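Long-range contacts in 457aa long hypothetical protein (Pyrococcus horikoshii, PDB 2CSU), which is of unknown function but joins a Rossmann-type CoA-binding domain to two flavodoxin-like domains of the CoA-ligase family: residues Val307-Glu312 / Glu432-Val437; Val406-Met411 / Ile428-Arg433; Phe76-Leu81 / Lys111-Ile116; Val72-Val77 / Ala97-Thr102. All coordinates share one frame; numbering follows the deposited sequence.

Contact 1 of 4, residues Val307-Glu312 / Glu432-Val437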
loop_
_atom_site.group_PDB
_atom_site.type_symbol
_atom_site.label_atom_id
_atom_site.label_comp_id
_atom_site.label_asym_id
_atom_site.label_seq_id
_atom_site.Cartn_x
_atom_site.Cartn_y
_atom_site.Cartn_z
ATOM N N VAL A 307 -5.346 14.549 10.929
ATOM C CA VAL A 307 -4.453 15.648 10.561
ATOM C C VAL A 307 -3.722 15.290 9.274
ATOM O O VAL A 307 -3.631 16.100 8.358
ATOM C CB VAL A 307 -3.436 15.954 11.684
ATOM C CG1 VAL A 307 -4.165 16.079 13.007
ATOM C CG2 VAL A 307 -2.371 14.888 11.748
ATOM N N LEU A 308 -3.225 14.061 9.192
ATOM C CA LEU A 308 -2.544 13.623 7.982
ATOM C C LEU A 308 -3.518 13.734 6.816
ATOM O O LEU A 308 -3.171 14.267 5.763
ATOM C CB LEU A 308 -2.061 12.183 8.120
ATOM C CG LEU A 308 -0.845 11.954 9.015
ATOM C CD1 LEU A 308 -0.543 10.465 9.099
ATOM C CD2 LEU A 308 0.355 12.717 8.458
ATOM N N THR A 309 -4.744 13.246 6.994
ATOM C CA THR A 309 -5.702 13.339 5.899
ATOM C C THR A 309 -6.000 14.791 5.545
ATOM O O THR A 309 -6.174 15.130 4.371
ATOM C CB THR A 309 -7.040 12.658 6.216
ATOM O OG1 THR A 309 -6.832 11.269 6.519
ATOM C CG2 THR A 309 -7.953 12.780 5.019
ATOM N N ALA A 310 -6.081 15.655 6.547
ATOM C CA ALA A 310 -6.349 17.067 6.257
ATOM C C ALA A 310 -5.194 17.624 5.417
ATOM O O ALA A 310 -5.421 18.260 4.409
ATOM C CB ALA A 310 -6.510 17.862 7.551
ATOM N N ASP A 311 -3.957 17.371 5.827
ATOM C CA ASP A 311 -2.798 17.835 5.068
ATOM C C ASP A 311 -2.915 17.417 3.605
ATOM O O ASP A 311 -2.851 18.252 2.708
ATOM C CB ASP A 311 -1.494 17.248 5.637
ATOM C CG ASP A 311 -0.914 18.075 6.788
ATOM O OD1 ASP A 311 -1.366 19.227 7.005
ATOM O OD2 ASP A 311 0.012 17.571 7.472
ATOM N N GLU A 312 -3.089 16.115 3.381
ATOM C CA GLU A 312 -3.194 15.545 2.045
ATOM C C GLU A 312 -4.255 16.186 1.177
ATOM O O GLU A 312 -4.063 16.346 -0.030
ATOM C CB GLU A 312 -3.453 14.041 2.128
ATOM C CG GLU A 312 -2.268 13.226 2.625
ATOM C CD GLU A 312 -1.043 13.360 1.722
ATOM O OE1 GLU A 312 -1.201 13.644 0.515
ATOM O OE2 GLU A 312 0.079 13.160 2.227
ATOM N N GLU A 432 -6.817 2.920 2.826
ATOM C CA GLU A 432 -6.028 2.603 4.004
ATOM C C GLU A 432 -4.943 3.655 4.209
ATOM O O GLU A 432 -4.193 3.596 5.182
ATOM C CB GLU A 432 -5.411 1.192 3.847
ATOM C CG GLU A 432 -4.482 0.746 4.975
ATOM C CD GLU A 432 -4.430 -0.779 5.154
ATOM O OE1 GLU A 432 -3.446 -1.286 5.747
ATOM O OE2 GLU A 432 -5.381 -1.470 4.716
ATOM N N ARG A 433 -4.888 4.624 3.300
ATOM C CA ARG A 433 -3.885 5.691 3.355
ATOM C C ARG A 433 -4.474 7.098 3.285
ATOM O O ARG A 433 -5.395 7.356 2.528
ATOM C CB ARG A 433 -2.901 5.574 2.190
ATOM C CG ARG A 433 -2.191 4.241 2.048
ATOM C CD ARG A 433 -1.155 4.336 0.946
ATOM N NE ARG A 433 -0.373 3.117 0.837
ATOM C CZ ARG A 433 -0.726 2.059 0.114
ATOM N NH1 ARG A 433 -1.862 2.078 -0.577
ATOM N NH2 ARG A 433 0.057 0.980 0.089
ATOM N N PRO A 434 -3.931 8.029 4.072
ATOM C CA PRO A 434 -4.452 9.394 4.025
ATOM C C PRO A 434 -4.304 9.962 2.612
ATOM O O PRO A 434 -5.206 10.629 2.113
ATOM C CB PRO A 434 -3.579 10.123 5.042
ATOM C CG PRO A 434 -3.362 9.075 6.076
ATOM C CD PRO A 434 -3.040 7.852 5.232
ATOM N N GLU A 435 -3.177 9.675 1.959
ATOM C CA GLU A 435 -2.959 10.191 0.606
ATOM C C GLU A 435 -3.909 9.587 -0.420
ATOM O O GLU A 435 -4.309 10.253 -1.375
ATOM C CB GLU A 435 -1.507 9.970 0.157
ATOM C CG GLU A 435 -1.001 8.540 0.269
ATOM C CD GLU A 435 -0.485 8.221 1.648
ATOM O OE1 GLU A 435 -1.082 8.723 2.639
ATOM O OE2 GLU A 435 0.510 7.461 1.744
ATOM N N ASP A 436 -4.281 8.331 -0.215
ATOM C CA ASP A 436 -5.185 7.645 -1.137
ATOM C C ASP A 436 -6.601 8.212 -1.100
ATOM O O ASP A 436 -7.203 8.469 -2.144
ATOM C CB ASP A 436 -5.214 6.147 -0.810
ATOM C CG ASP A 436 -3.958 5.414 -1.286
ATOM O OD1 ASP A 436 -3.902 4.173 -1.151
ATOM O OD2 ASP A 436 -3.033 6.074 -1.796
ATOM N N VAL A 437 -7.146 8.412 0.099
ATOM C CA VAL A 437 -8.494 8.955 0.205
ATOM C C VAL A 437 -8.475 10.406 -0.314
ATOM O O VAL A 437 -9.428 10.857 -0.940
ATOM C CB VAL A 437 -9.030 8.856 1.688
ATOM C CG1 VAL A 437 -8.172 9.673 2.634
ATOM C CG2 VAL A 437 -10.505 9.287 1.762
#

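Contact 2 of 4, residues Val406-Met411 / Ile428-Arg433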
loop_
_atom_site.group_PDB
_atom_site.type_symbol
_atom_site.label_atom_id
_atom_site.label_comp_id
_atom_site.label_asym_id
_atom_site.label_seq_id
_atom_site.Cartn_x
_atom_site.Cartn_y
_atom_site.Cartn_z
ATOM N N VAL A 406 -19.369 9.994 -0.383
ATOM C CA VAL A 406 -18.834 9.568 0.902
ATOM C C VAL A 406 -17.611 8.671 0.719
ATOM O O VAL A 406 -17.635 7.667 0.018
ATOM C CB VAL A 406 -19.933 8.812 1.643
ATOM C CG1 VAL A 406 -19.384 8.267 2.960
ATOM C CG2 VAL A 406 -21.098 9.739 1.933
ATOM N N LEU A 407 -16.497 9.097 1.338
ATOM C CA LEU A 407 -15.281 8.302 1.258
ATOM C C LEU A 407 -14.877 7.781 2.635
ATOM O O LEU A 407 -15.122 8.397 3.664
ATOM C CB LEU A 407 -14.174 9.189 0.694
ATOM C CG LEU A 407 -14.519 9.727 -0.696
ATOM C CD1 LEU A 407 -13.394 10.575 -1.293
ATOM C CD2 LEU A 407 -14.801 8.612 -1.704
ATOM N N ALA A 408 -14.275 6.580 2.635
ATOM C CA ALA A 408 -13.856 5.996 3.899
ATOM C C ALA A 408 -12.358 5.703 3.915
ATOM O O ALA A 408 -11.745 5.355 2.914
ATOM C CB ALA A 408 -14.649 4.706 4.119
HETATM N N MSE A 409 -11.761 5.921 5.098
HETATM C CA MSE A 409 -10.396 5.476 5.305
HETATM C C MSE A 409 -10.277 4.710 6.616
HETATM O O MSE A 409 -10.323 5.273 7.702
HETATM C CB MSE A 409 -9.491 6.709 5.339
HETATM C CG MSE A 409 -8.030 6.371 5.034
HETATM SE SE MSE A 409 -6.945 6.734 6.420
HETATM C CE MSE A 409 -6.297 5.075 6.669
ATOM N N PHE A 410 -10.175 3.377 6.476
ATOM C CA PHE A 410 -10.186 2.531 7.664
ATOM C C PHE A 410 -8.825 1.885 7.924
ATOM O O PHE A 410 -8.116 1.463 7.019
ATOM C CB PHE A 410 -11.245 1.448 7.460
ATOM C CG PHE A 410 -12.559 1.908 8.016
ATOM C CD1 PHE A 410 -13.080 3.135 7.627
ATOM C CD2 PHE A 410 -13.255 1.098 8.900
ATOM C CE1 PHE A 410 -14.306 3.551 8.123
ATOM C CE2 PHE A 410 -14.487 1.522 9.393
ATOM C CZ PHE A 410 -15.017 2.747 9.006
HETATM N N MSE A 411 -8.453 1.845 9.218
HETATM C CA MSE A 411 -7.181 1.236 9.585
HETATM C C MSE A 411 -7.346 0.254 10.749
HETATM O O MSE A 411 -8.006 0.525 11.742
HETATM C CB MSE A 411 -6.216 2.353 9.987
HETATM C CG MSE A 411 -5.783 3.210 8.796
HETATM SE SE MSE A 411 -4.732 4.583 9.291
HETATM C CE MSE A 411 -3.349 3.620 9.920
ATOM N N ILE A 428 -19.156 2.168 -0.947
ATOM C CA ILE A 428 -18.289 3.175 -0.344
ATOM C C ILE A 428 -16.816 2.852 -0.529
ATOM O O ILE A 428 -16.294 1.939 0.115
ATOM C CB ILE A 428 -18.546 3.299 1.171
ATOM C CG1 ILE A 428 -19.968 3.806 1.419
ATOM C CG2 ILE A 428 -17.497 4.205 1.804
ATOM C CD1 ILE A 428 -20.302 3.977 2.900
ATOM N N PRO A 429 -16.123 3.603 -1.405
ATOM C CA PRO A 429 -14.692 3.359 -1.639
ATOM C C PRO A 429 -13.974 3.476 -0.296
ATOM O O PRO A 429 -14.159 4.453 0.425
ATOM C CB PRO A 429 -14.295 4.482 -2.606
ATOM C CG PRO A 429 -15.574 4.804 -3.309
ATOM C CD PRO A 429 -16.593 4.754 -2.192
ATOM N N THR A 430 -13.162 2.485 0.039
ATOM C CA THR A 430 -12.449 2.502 1.307
ATOM C C THR A 430 -10.951 2.426 1.122
ATOM O O THR A 430 -10.423 1.523 0.460
ATOM C CB THR A 430 -12.936 1.364 2.215
ATOM O OG1 THR A 430 -14.294 1.629 2.590
ATOM C CG2 THR A 430 -12.071 1.259 3.485
ATOM N N TYR A 431 -10.265 3.378 1.733
ATOM C CA TYR A 431 -8.822 3.457 1.608
ATOM C C TYR A 431 -8.117 3.168 2.908
ATOM O O TYR A 431 -8.730 3.178 3.962
ATOM C CB TYR A 431 -8.445 4.843 1.069
ATOM C CG TYR A 431 -9.161 5.151 -0.229
ATOM C CD1 TYR A 431 -10.489 5.601 -0.235
ATOM C CD2 TYR A 431 -8.535 4.937 -1.453
ATOM C CE1 TYR A 431 -11.168 5.830 -1.437
ATOM C CE2 TYR A 431 -9.203 5.155 -2.651
ATOM C CZ TYR A 431 -10.513 5.601 -2.642
ATOM O OH TYR A 431 -11.156 5.820 -3.841
ATOM N N GLU A 432 -6.817 2.920 2.826
ATOM C CA GLU A 432 -6.028 2.603 4.004
ATOM C C GLU A 432 -4.943 3.655 4.209
ATOM O O GLU A 432 -4.193 3.596 5.182
ATOM C CB GLU A 432 -5.411 1.192 3.847
ATOM C CG GLU A 432 -4.482 0.746 4.975
ATOM C CD GLU A 432 -4.430 -0.779 5.154
ATOM O OE1 GLU A 432 -3.446 -1.286 5.747
ATOM O OE2 GLU A 432 -5.381 -1.470 4.716
ATOM N N ARG A 433 -4.888 4.624 3.300
ATOM C CA ARG A 433 -3.885 5.691 3.355
ATOM C C ARG A 433 -4.474 7.098 3.285
ATOM O O ARG A 433 -5.395 7.356 2.528
ATOM C CB ARG A 433 -2.901 5.574 2.190
ATOM C CG ARG A 433 -2.191 4.241 2.048
ATOM C CD ARG A 433 -1.155 4.336 0.946
ATOM N NE ARG A 433 -0.373 3.117 0.837
ATOM C CZ ARG A 433 -0.726 2.059 0.114
ATOM N NH1 ARG A 433 -1.862 2.078 -0.577
ATOM N NH2 ARG A 433 0.057 0.980 0.089
#

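Contact 3 of 4, residues Phe76-Leu81 / Lys111-Ile116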
loop_
_atom_site.group_PDB
_atom_site.type_symbol
_atom_site.label_atom_id
_atom_site.label_comp_id
_atom_site.label_asym_id
_atom_site.label_seq_id
_atom_site.Cartn_x
_atom_site.Cartn_y
_atom_site.Cartn_z
ATOM N N PHE A 76 3.141 -18.660 -37.366
ATOM C CA PHE A 76 1.794 -19.054 -37.769
ATOM C C PHE A 76 0.729 -17.964 -37.654
ATOM O O PHE A 76 -0.377 -18.125 -38.170
ATOM C CB PHE A 76 1.314 -20.264 -36.952
ATOM C CG PHE A 76 2.188 -21.477 -37.080
ATOM C CD1 PHE A 76 2.451 -22.035 -38.326
ATOM C CD2 PHE A 76 2.753 -22.061 -35.956
ATOM C CE1 PHE A 76 3.272 -23.163 -38.451
ATOM C CE2 PHE A 76 3.568 -23.179 -36.069
ATOM C CZ PHE A 76 3.829 -23.732 -37.326
ATOM N N VAL A 77 1.053 -16.861 -36.989
ATOM C CA VAL A 77 0.073 -15.797 -36.781
ATOM C C VAL A 77 -0.595 -15.229 -38.036
ATOM O O VAL A 77 -1.798 -14.958 -38.034
ATOM C CB VAL A 77 0.693 -14.648 -35.951
ATOM C CG1 VAL A 77 -0.312 -13.500 -35.785
ATOM C CG2 VAL A 77 1.113 -15.179 -34.600
ATOM N N LYS A 78 0.161 -15.063 -39.112
ATOM C CA LYS A 78 -0.333 -14.595 -40.401
ATOM C C LYS A 78 -1.495 -15.451 -40.908
ATOM O O LYS A 78 -2.609 -14.980 -41.101
ATOM C CB LYS A 78 0.820 -14.636 -41.407
ATOM C CG LYS A 78 0.886 -13.362 -42.252
ATOM C CD LYS A 78 1.450 -13.613 -43.651
ATOM C CE LYS A 78 2.931 -13.229 -43.760
ATOM N NZ LYS A 78 3.149 -12.446 -44.975
ATOM N N ASP A 79 -1.128 -16.695 -41.167
ATOM C CA ASP A 79 -2.092 -17.638 -41.709
ATOM C C ASP A 79 -3.280 -17.870 -40.773
ATOM O O ASP A 79 -4.392 -18.121 -41.228
ATOM C CB ASP A 79 -1.414 -18.971 -42.021
ATOM C CG ASP A 79 -2.359 -19.952 -42.679
ATOM O OD1 ASP A 79 -2.960 -19.582 -43.719
ATOM O OD2 ASP A 79 -2.503 -21.082 -42.159
ATOM N N THR A 80 -3.048 -17.807 -39.463
ATOM C CA THR A 80 -4.139 -17.990 -38.518
ATOM C C THR A 80 -5.061 -16.783 -38.621
ATOM O O THR A 80 -6.284 -16.912 -38.581
ATOM C CB THR A 80 -3.618 -18.132 -37.064
ATOM O OG1 THR A 80 -2.765 -17.023 -36.742
ATOM C CG2 THR A 80 -2.837 -19.426 -36.908
ATOM N N LEU A 81 -4.474 -15.602 -38.772
ATOM C CA LEU A 81 -5.270 -14.391 -38.901
ATOM C C LEU A 81 -6.148 -14.468 -40.142
ATOM O O LEU A 81 -7.325 -14.127 -40.090
ATOM C CB LEU A 81 -4.366 -13.164 -38.997
ATOM C CG LEU A 81 -5.096 -11.828 -39.130
ATOM C CD1 LEU A 81 -5.810 -11.507 -37.825
ATOM C CD2 LEU A 81 -4.094 -10.724 -39.446
ATOM N N LYS A 111 2.323 -4.354 -39.629
ATOM C CA LYS A 111 1.454 -3.580 -40.510
ATOM C C LYS A 111 0.660 -4.483 -41.440
ATOM O O LYS A 111 -0.505 -4.223 -41.720
ATOM C CB LYS A 111 2.266 -2.604 -41.367
ATOM C CG LYS A 111 1.464 -2.081 -42.556
ATOM C CD LYS A 111 2.207 -2.253 -43.872
ATOM C CE LYS A 111 1.242 -2.666 -44.996
ATOM N NZ LYS A 111 1.451 -4.078 -45.435
ATOM N N GLU A 112 1.312 -5.528 -41.938
ATOM C CA GLU A 112 0.668 -6.469 -42.835
ATOM C C GLU A 112 -0.474 -7.161 -42.100
ATOM O O GLU A 112 -1.521 -7.417 -42.695
ATOM C CB GLU A 112 1.696 -7.487 -43.359
ATOM C CG GLU A 112 1.148 -8.593 -44.272
ATOM C CD GLU A 112 0.321 -8.068 -45.440
ATOM O OE1 GLU A 112 0.620 -6.971 -45.950
ATOM O OE2 GLU A 112 -0.627 -8.765 -45.862
ATOM N N LEU A 113 -0.282 -7.445 -40.812
ATOM C CA LEU A 113 -1.331 -8.086 -40.010
ATOM C C LEU A 113 -2.547 -7.168 -39.957
ATOM O O LEU A 113 -3.675 -7.614 -40.108
ATOM C CB LEU A 113 -0.868 -8.356 -38.573
ATOM C CG LEU A 113 0.207 -9.396 -38.246
ATOM C CD1 LEU A 113 0.305 -9.537 -36.729
ATOM C CD2 LEU A 113 -0.138 -10.744 -38.867
ATOM N N VAL A 114 -2.303 -5.879 -39.750
ATOM C CA VAL A 114 -3.380 -4.897 -39.676
ATOM C C VAL A 114 -4.057 -4.764 -41.036
ATOM O O VAL A 114 -5.286 -4.700 -41.132
ATOM C CB VAL A 114 -2.829 -3.542 -39.200
ATOM C CG1 VAL A 114 -3.918 -2.478 -39.230
ATOM C CG2 VAL A 114 -2.280 -3.697 -37.785
ATOM N N GLU A 115 -3.245 -4.746 -42.087
ATOM C CA GLU A 115 -3.756 -4.653 -43.446
ATOM C C GLU A 115 -4.694 -5.839 -43.723
ATOM O O GLU A 115 -5.759 -5.682 -44.324
ATOM C CB GLU A 115 -2.591 -4.657 -44.448
ATOM C CG GLU A 115 -3.039 -4.602 -45.911
ATOM C CD GLU A 115 -1.918 -4.206 -46.859
ATOM O OE1 GLU A 115 -1.223 -5.101 -47.393
ATOM O OE2 GLU A 115 -1.730 -2.987 -47.059
ATOM N N ILE A 116 -4.294 -7.028 -43.284
ATOM C CA ILE A 116 -5.129 -8.199 -43.496
ATOM C C ILE A 116 -6.434 -8.043 -42.732
ATOM O O ILE A 116 -7.504 -8.355 -43.247
ATOM C CB ILE A 116 -4.430 -9.494 -43.033
ATOM C CG1 ILE A 116 -3.273 -9.830 -43.978
ATOM C CG2 ILE A 116 -5.429 -10.642 -42.993
ATOM C CD1 ILE A 116 -2.536 -11.129 -43.625
#

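Contact 4 of 4, residues Val72-Val77 / Ala97-Thr102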
loop_
_atom_site.group_PDB
_atom_site.type_symbol
_atom_site.label_atom_id
_atom_site.label_comp_id
_atom_site.label_asym_id
_atom_site.label_seq_id
_atom_site.Cartn_x
_atom_site.Cartn_y
_atom_site.Cartn_z
ATOM N N VAL A 72 -0.487 -18.690 -30.816
ATOM C CA VAL A 72 0.458 -19.620 -31.411
ATOM C C VAL A 72 1.797 -18.927 -31.688
ATOM O O VAL A 72 1.936 -17.719 -31.562
ATOM C CB VAL A 72 -0.148 -20.139 -32.711
ATOM C CG1 VAL A 72 -1.395 -20.965 -32.404
ATOM C CG2 VAL A 72 -0.523 -18.971 -33.604
ATOM N N PRO A 73 2.810 -19.749 -32.011
ATOM C CA PRO A 73 4.120 -19.238 -32.392
ATOM C C PRO A 73 4.055 -18.241 -33.559
ATOM O O PRO A 73 3.181 -18.277 -34.410
ATOM C CB PRO A 73 4.994 -20.439 -32.746
ATOM C CG PRO A 73 4.366 -21.660 -32.078
ATOM C CD PRO A 73 2.836 -21.198 -31.969
ATOM N N LYS A 74 5.020 -17.296 -33.534
ATOM C CA LYS A 74 5.009 -16.175 -34.469
ATOM C C LYS A 74 4.756 -16.597 -35.921
ATOM O O LYS A 74 3.941 -16.021 -36.627
ATOM C CB LYS A 74 6.361 -15.463 -34.345
ATOM C CG LYS A 74 6.442 -14.182 -35.177
ATOM C CD LYS A 74 7.493 -14.285 -36.286
ATOM C CE LYS A 74 8.336 -13.011 -36.417
ATOM N NZ LYS A 74 8.941 -12.940 -37.749
ATOM N N ARG A 75 5.504 -17.625 -36.379
ATOM C CA ARG A 75 5.449 -17.901 -37.818
ATOM C C ARG A 75 4.054 -18.350 -38.282
ATOM O O ARG A 75 3.740 -18.367 -39.465
ATOM C CB ARG A 75 6.479 -18.987 -38.134
ATOM C CG ARG A 75 6.123 -20.331 -37.496
ATOM C CD ARG A 75 7.199 -21.392 -37.752
ATOM N NE ARG A 75 6.806 -22.676 -37.167
ATOM C CZ ARG A 75 7.103 -22.880 -35.871
ATOM N NH1 ARG A 75 7.718 -21.940 -35.173
ATOM N NH2 ARG A 75 6.779 -24.042 -35.292
ATOM N N PHE A 76 3.141 -18.660 -37.366
ATOM C CA PHE A 76 1.794 -19.054 -37.769
ATOM C C PHE A 76 0.729 -17.964 -37.654
ATOM O O PHE A 76 -0.377 -18.125 -38.170
ATOM C CB PHE A 76 1.314 -20.264 -36.952
ATOM C CG PHE A 76 2.188 -21.477 -37.080
ATOM C CD1 PHE A 76 2.451 -22.035 -38.326
ATOM C CD2 PHE A 76 2.753 -22.061 -35.956
ATOM C CE1 PHE A 76 3.272 -23.163 -38.451
ATOM C CE2 PHE A 76 3.568 -23.179 -36.069
ATOM C CZ PHE A 76 3.829 -23.732 -37.326
ATOM N N VAL A 77 1.053 -16.861 -36.989
ATOM C CA VAL A 77 0.073 -15.797 -36.781
ATOM C C VAL A 77 -0.595 -15.229 -38.036
ATOM O O VAL A 77 -1.798 -14.958 -38.034
ATOM C CB VAL A 77 0.693 -14.648 -35.951
ATOM C CG1 VAL A 77 -0.312 -13.500 -35.785
ATOM C CG2 VAL A 77 1.113 -15.179 -34.600
ATOM N N ALA A 97 4.048 -12.534 -29.339
ATOM C CA ALA A 97 5.050 -11.494 -29.528
ATOM C C ALA A 97 5.962 -11.811 -30.714
ATOM O O ALA A 97 5.809 -12.800 -31.413
ATOM C CB ALA A 97 5.875 -11.390 -28.248
ATOM N N GLY A 98 6.919 -10.893 -30.952
ATOM C CA GLY A 98 7.863 -11.100 -32.044
ATOM C C GLY A 98 7.575 -10.163 -33.218
ATOM O O GLY A 98 8.002 -10.377 -34.348
ATOM N N PHE A 99 6.790 -9.108 -32.926
ATOM C CA PHE A 99 6.422 -8.171 -33.980
ATOM C C PHE A 99 7.094 -6.791 -33.818
ATOM O O PHE A 99 8.310 -6.665 -33.737
ATOM C CB PHE A 99 4.894 -8.056 -34.015
ATOM C CG PHE A 99 4.301 -9.372 -34.449
ATOM C CD1 PHE A 99 4.264 -9.702 -35.799
ATOM C CD2 PHE A 99 3.805 -10.257 -33.503
ATOM C CE1 PHE A 99 3.737 -10.924 -36.198
ATOM C CE2 PHE A 99 3.279 -11.479 -33.912
ATOM C CZ PHE A 99 3.243 -11.819 -35.259
ATOM N N GLY A 100 6.262 -5.731 -33.809
ATOM C CA GLY A 100 6.807 -4.372 -33.914
ATOM C C GLY A 100 7.681 -3.969 -32.721
ATOM O O GLY A 100 8.290 -2.908 -32.696
ATOM N N GLU A 101 7.833 -4.797 -31.698
ATOM C CA GLU A 101 8.691 -4.429 -30.577
ATOM C C GLU A 101 10.128 -4.885 -30.809
ATOM O O GLU A 101 11.044 -4.458 -30.106
ATOM C CB GLU A 101 8.189 -5.063 -29.281
ATOM C CG GLU A 101 8.437 -6.565 -29.211
ATOM C CD GLU A 101 7.350 -7.393 -29.861
ATOM O OE1 GLU A 101 6.584 -6.853 -30.698
ATOM O OE2 GLU A 101 7.264 -8.601 -29.543
ATOM N N THR A 102 10.320 -5.750 -31.799
ATOM C CA THR A 102 11.644 -6.275 -32.092
ATOM C C THR A 102 12.418 -5.515 -33.167
ATOM O O THR A 102 13.592 -5.795 -33.391
ATOM C CB THR A 102 11.564 -7.742 -32.517
ATOM O OG1 THR A 102 10.920 -7.826 -33.796
ATOM C CG2 THR A 102 10.775 -8.553 -31.487
#

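Contact 1 of 4, residues Val307-Glu312 / Glu432-Val437
L308, T309 and E312 gather round P434, the first residue of helix 434-450, and illustrate how two helix turns can pack without a single hydrogen bond between them. The apolar part centres on the pyrrolidine ring: CB of L308 lies 3.9 Å from P434 CG, and the T309 side chain crosses the ring at about a right angle. With its CG2 anti to the backbone N, T309 brings that methyl to 3.9 Å from V437 CG1, while its OG1 passes P434 CB and bonds back to P305 O. The E312 side chain lies against the E435 backbone and CB without a polar bond between them. It bends at chi2 (-61°), so that E312 CG rests 3.7 Å from E435 CA. The two glutamates run side by side, with OE2 of E312 4.6 Å from OE1 of E435; the salt bridge of E312 to K315 may ease this like-charge approach. Within 432-437, R433 NH1 forms a salt bridge to D436 OD1 at 3.0 Å, and R433 NE pairs with D277 of the second subunit. T309 touches I375 and V437 touches I373 of strand 371-377, V437 also meets L407 and M409 of strand 406-411, and L308 packs on L161 of the second subunit.

Contact 2 of 4, residues Val406-Met411 / Ile428-Arg433
Y431 presents the edge of its ring to the A408 carbonyl, with Y431 CD1 3.4 Å from A408 O and the oxygen close to the ring plane. R284 makes a cation-pi contact with the same ring, and the hydroxyl at its far end is hydrogen-bonded to S281 O. The F410 side chain packs on A419 and L423 of helix 417-424, while its CB meets T430 CG2. P429 CG lies 4.2 Å from L407 CD2.

Between these groups the backbones pair as parallel strands. A408 N donates to P429 O at 3.1 Å, and Y431 N returns a short bond of 2.7 Å to A408 O, coming in 30° out of the carbonyl plane; the T430 CA-H also points at that oxygen. F410 N reaches Y431 O at 2.9 Å, but its N-H...O angle of 134° makes this bond more bent than the other two, even though the donor lies nearly in line with the C=O bond. M409 CA adds a CA-H...O contact to Y431 O.

On the sheet face of A408 and T430, I428 CG2, anti to its backbone N, sets its methyl 3.7 Å from A408 CB. A408 CB also lies 3.5 Å from T430 OG1, and that hydroxyl donates to I428 O from above its carbonyl plane. On the other face M409 CG lies 4.3 Å from Y431 CB. Strand 406-411, helix 417-424 and strand 430-431 thus form a beta-alpha-beta crossover, the repeating unit of a largely parallel alpha/beta sheet, consistent with the flavodoxin-like fold of this family.

Contact 3 of 4, residues Phe76-Leu81 / Lys111-Ile116
L81 drives its CD2 branch into the facing helix, where it touches L113 and I116 together. Its CG stands anti to the backbone N (chi1 -180°), which extends the side chain across the gap and places CD2 3.8 Å from I116 CG2 and 4.0 Å from L113 CD2. The same methyl sits against the backbone, 3.2 Å from L113 O, so packing is tight here. L81 and I116 meet at a slant, whereas V77 and L113 cross at about a right angle, with V77 CG1 4.1 Å from L113 CD1. The two helices are almost parallel, their segment axes 7° apart and 10.3 Å from each other at closest approach. This is the layout of successive helices on one side of a Rossmann-type parallel sheet: V77 and L113 both touch I94 of strand 91-94, and V77 also meets I70 of strand 67-70. Toward the exposed side, K78 runs its aliphatic chain past the apolar row, CG 4.3 Å from I116 CD1. Its NZ ends near E112 without forming a salt bridge, 5.3 Å from E112 OE2. E112 is instead tied within its own helix to K111, whose NZ lies 3.1 Å from E112 OE1 and makes a weaker, longer bridge to E115.

Contact 4 of 4, residues Val72-Val77 / Ala97-Thr102
A97 touches K74 through its carbonyl alone: A97 O lies 4.0 Å from K74 CB, in the loop between strand 91-94 and helix 104-120, which runs past K74. G98 comes next, with a positive phi (107°) that suits glycine and turns the chain so that G98 O faces the lysine, 3.4 Å from K74 CE. Its N-H is taken up by E101 OE2 at 2.7 Å in a nearly straight bond on the syn side of the carboxylate, though 30° out of its plane. F99 then carries the apolar part. Its ring points at the helix and meets V77 edge-on, F99 CZ to V77 CB 3.9 Å, while K74 CG approaches the same CZ obliquely. The ring also packs against L113 of helix 104-120. F99 opens a type I turn closing at T102, and its carbonyl oxygen accepts both T102 N and T102 OG1, the hydroxyl lying in the carbonyl plane at 2.9 Å. E101, inside that turn, folds back to reach G98. The loop is held partly by these bonds of its own and partly by outside partners such as E110 and N184. It meets K74 through carbonyl oxygens and the F99 ring, with no hydrogen bond between the segments. K74, with CG anti to its own N (chi1 -175°), lays methylenes along the loop and delivers its ammonium to E109 in a salt bridge; that ammonium probably polarises the CE-H bonds, making a weak C-H...O attraction to G98 O possible.

Overall arrangement
From the N terminus, residues 72-77 open contact 4 and 76-81 open contact 3; contact 4 closes first, at 97-102, and contact 3 at 111-116, so the two loops cross and share F76 and V77. Together they tie helix 74-87 to helix 104-120 and to the loop before it, within the CoA-binding domain. Far along the chain, contact 1 opens at 307-312. Contact 2 opens within that span, at 406-411, and ends on the same stretch, its closing residues 428-433 overlapping those of contact 1 at E432 and R433. This second pair joins strands and helices of the Ligase-CoA domain, its centres 44 to 50 Å from those of contacts 3 and 4, across the chain's centre.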